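PDB 3IB3: CocE/NonD family hydrolase from Staphylococcus aureus, which probably acts as a serine hydrolase of the alpha/beta-hydrolase clan, cleaving ester or amide bonds in substrates that remain to be defined. Local coordinates for residues K412-T417 with K549-L554. Sequence-based numbering, arbitrary orientation.
Sequences KLWVST and KYDSQL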
loop_
_atom_site.group_PDB
_atom_site.type_symbol
_atom_site.label_atom_id
_atom_site.label_comp_id
_atom_site.label_asym_id
_atom_site.label_seq_id
_atom_site.Cartn_x
_atom_site.Cartn_y
_atom_site.Cartn_z
ATOM N N LYS A 412 -3.098 18.794 -14.101
ATOM C CA LYS A 412 -2.282 19.998 -14.300
ATOM C C LYS A 412 -3.158 21.287 -14.139
ATOM O O LYS A 412 -4.052 21.525 -14.919
ATOM C CB LYS A 412 -1.593 19.834 -15.643
ATOM C CG LYS A 412 -1.130 21.060 -16.384
ATOM C CD LYS A 412 -0.117 21.870 -15.646
ATOM C CE LYS A 412 0.210 23.093 -16.473
ATOM N NZ LYS A 412 0.791 22.746 -17.791
ATOM N N LEU A 413 -2.879 22.099 -13.115
ATOM C CA LEU A 413 -3.679 23.317 -12.793
ATOM C C LEU A 413 -2.783 24.540 -12.802
ATOM O O LEU A 413 -1.581 24.433 -12.527
ATOM C CB LEU A 413 -4.333 23.191 -11.410
ATOM C CG LEU A 413 -5.272 21.990 -11.100
ATOM C CD1 LEU A 413 -5.858 22.104 -9.665
ATOM C CD2 LEU A 413 -6.374 21.922 -12.160
ATOM N N TRP A 414 -3.343 25.694 -13.162
ATOM C CA TRP A 414 -2.761 27.008 -12.831
ATOM C C TRP A 414 -3.573 27.579 -11.631
ATOM O O TRP A 414 -4.816 27.512 -11.603
ATOM C CB TRP A 414 -2.768 27.966 -14.029
ATOM C CG TRP A 414 -1.930 27.484 -15.176
ATOM C CD1 TRP A 414 -2.286 26.572 -16.141
ATOM C CD2 TRP A 414 -0.579 27.875 -15.478
ATOM N NE1 TRP A 414 -1.226 26.375 -17.020
ATOM C CE2 TRP A 414 -0.180 27.168 -16.641
ATOM C CE3 TRP A 414 0.319 28.774 -14.897
ATOM C CZ2 TRP A 414 1.098 27.326 -17.226
ATOM C CZ3 TRP A 414 1.597 28.933 -15.474
ATOM C CH2 TRP A 414 1.962 28.211 -16.633
ATOM N N VAL A 415 -2.860 28.052 -10.612
ATOM C CA VAL A 415 -3.456 28.334 -9.321
ATOM C C VAL A 415 -2.793 29.564 -8.721
ATOM O O VAL A 415 -1.682 29.951 -9.130
ATOM C CB VAL A 415 -3.343 27.137 -8.324
ATOM C CG1 VAL A 415 -3.836 25.924 -8.942
ATOM C CG2 VAL A 415 -1.837 26.917 -7.825
ATOM N N SER A 416 -3.530 30.190 -7.804
ATOM C CA SER A 416 -3.073 31.326 -7.041
ATOM C C SER A 416 -3.975 31.463 -5.808
ATOM O O SER A 416 -5.101 30.986 -5.809
ATOM C CB SER A 416 -3.098 32.619 -7.878
ATOM O OG SER A 416 -4.401 33.157 -7.997
ATOM N N THR A 417 -3.454 32.132 -4.786
ATOM C CA THR A 417 -4.141 32.405 -3.535
ATOM C C THR A 417 -3.715 33.819 -3.183
ATOM O O THR A 417 -2.653 34.282 -3.624
ATOM C CB THR A 417 -3.711 31.396 -2.414
ATOM O OG1 THR A 417 -4.275 31.755 -1.133
ATOM C CG2 THR A 417 -2.193 31.320 -2.285
ATOM N N LYS A 549 -3.927 30.847 -22.200
ATOM C CA LYS A 549 -2.582 30.352 -21.803
ATOM C C LYS A 549 -2.594 29.351 -20.622
ATOM O O LYS A 549 -1.665 28.532 -20.464
ATOM C CB LYS A 549 -1.623 31.523 -21.503
ATOM C CG LYS A 549 -2.058 32.535 -20.394
ATOM C CD LYS A 549 -0.918 33.514 -20.027
ATOM C CE LYS A 549 -1.400 34.705 -19.171
ATOM N NZ LYS A 549 -0.547 35.958 -19.310
ATOM N N TYR A 550 -3.636 29.408 -19.798
ATOM C CA TYR A 550 -3.729 28.574 -18.622
ATOM C C TYR A 550 -4.262 27.177 -19.006
ATOM O O TYR A 550 -5.401 26.822 -18.712
ATOM C CB TYR A 550 -4.579 29.265 -17.546
ATOM C CG TYR A 550 -4.151 30.712 -17.207
ATOM C CD1 TYR A 550 -5.018 31.775 -17.447
ATOM C CD2 TYR A 550 -2.890 31.015 -16.648
ATOM C CE1 TYR A 550 -4.655 33.111 -17.179
ATOM C CE2 TYR A 550 -2.499 32.384 -16.381
ATOM C CZ TYR A 550 -3.413 33.403 -16.640
ATOM O OH TYR A 550 -3.166 34.714 -16.387
ATOM N N ASP A 551 -3.391 26.361 -19.612
ATOM C CA ASP A 551 -3.750 25.063 -20.173
ATOM C C ASP A 551 -4.027 23.993 -19.101
ATOM O O ASP A 551 -3.551 22.850 -19.183
ATOM C CB ASP A 551 -2.679 24.600 -21.187
ATOM C CG ASP A 551 -1.348 24.373 -20.546
ATOM O OD1 ASP A 551 -1.174 24.750 -19.365
ATOM O OD2 ASP A 551 -0.461 23.844 -21.219
ATOM N N SER A 552 -4.845 24.361 -18.124
ATOM C CA SER A 552 -5.203 23.435 -17.078
ATOM C C SER A 552 -5.849 22.195 -17.711
ATOM O O SER A 552 -6.695 22.314 -18.617
ATOM C CB SER A 552 -6.133 24.084 -16.047
ATOM O OG SER A 552 -5.429 24.967 -15.190
ATOM N N GLN A 553 -5.428 21.013 -17.268
ATOM C CA GLN A 553 -5.851 19.775 -17.925
ATOM C C GLN A 553 -5.662 18.555 -17.054
ATOM O O GLN A 553 -4.756 18.503 -16.251
ATOM C CB GLN A 553 -5.039 19.557 -19.217
ATOM C CG GLN A 553 -3.590 19.274 -18.980
ATOM C CD GLN A 553 -2.785 19.310 -20.258
ATOM O OE1 GLN A 553 -2.574 18.286 -20.886
ATOM N NE2 GLN A 553 -2.400 20.503 -20.691
ATOM N N LEU A 554 -6.543 17.579 -17.234
ATOM C CA LEU A 554 -6.374 16.250 -16.688
ATOM C C LEU A 554 -5.903 15.237 -17.760
ATOM O O LEU A 554 -6.542 15.076 -18.811
ATOM C CB LEU A 554 -7.705 15.769 -16.128
ATOM C CG LEU A 554 -7.669 14.376 -15.498
ATOM C CD1 LEU A 554 -7.013 14.380 -14.066
ATOM C CD2 LEU A 554 -9.041 13.816 -15.454
#
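Lys412 and Gln553 form an antiparallel hydrogen-bonded pair in the jelly-roll beta sandwich of the C-terminal non-catalytic domain, and the contact illustrates how side chains can extend a strand pairing after the backbones part. Lys412 N gives its hydrogen to Gln553 O at 2.7 Å, and Gln553 N returns a bond to Lys412 O. Two residues further along strand 408-417, Trp414 N turns instead to Ser552 OG, 3.0 Å away. The indole of Trp414 reaches the loop that leads into strand 553-558. Trp414 NE1 points almost straight at Asp551 OD1 (2.9 Å, 174° at the hydrogen), which lies in the ring plane. The same oxygen forms a salt bridge with Lys412 NZ from the syn side, tilted 33° out of the carboxylate plane, so two donors grip one acceptor and should favour the charged carboxylate. The lysine chain bends at chi2 (61°) and again at chi4, bringing NZ to the carboxylate. Tyr550 lies against one face of the indole: its CA sits over the five-membered ring, and its CD2 edge meets the same face nearer the rim in a tilted edge-to-face pair. Successive inverse gamma turns centred on Tyr550 and Asp551 shape the loop, while Tyr545, on neighbouring strand 541-546, bonds through its carbonyl to Ser552 OG. Gln553 NE2 secures the loop's backbone, donating to Asp551 O at 3.0 Å in the carbonyl plane.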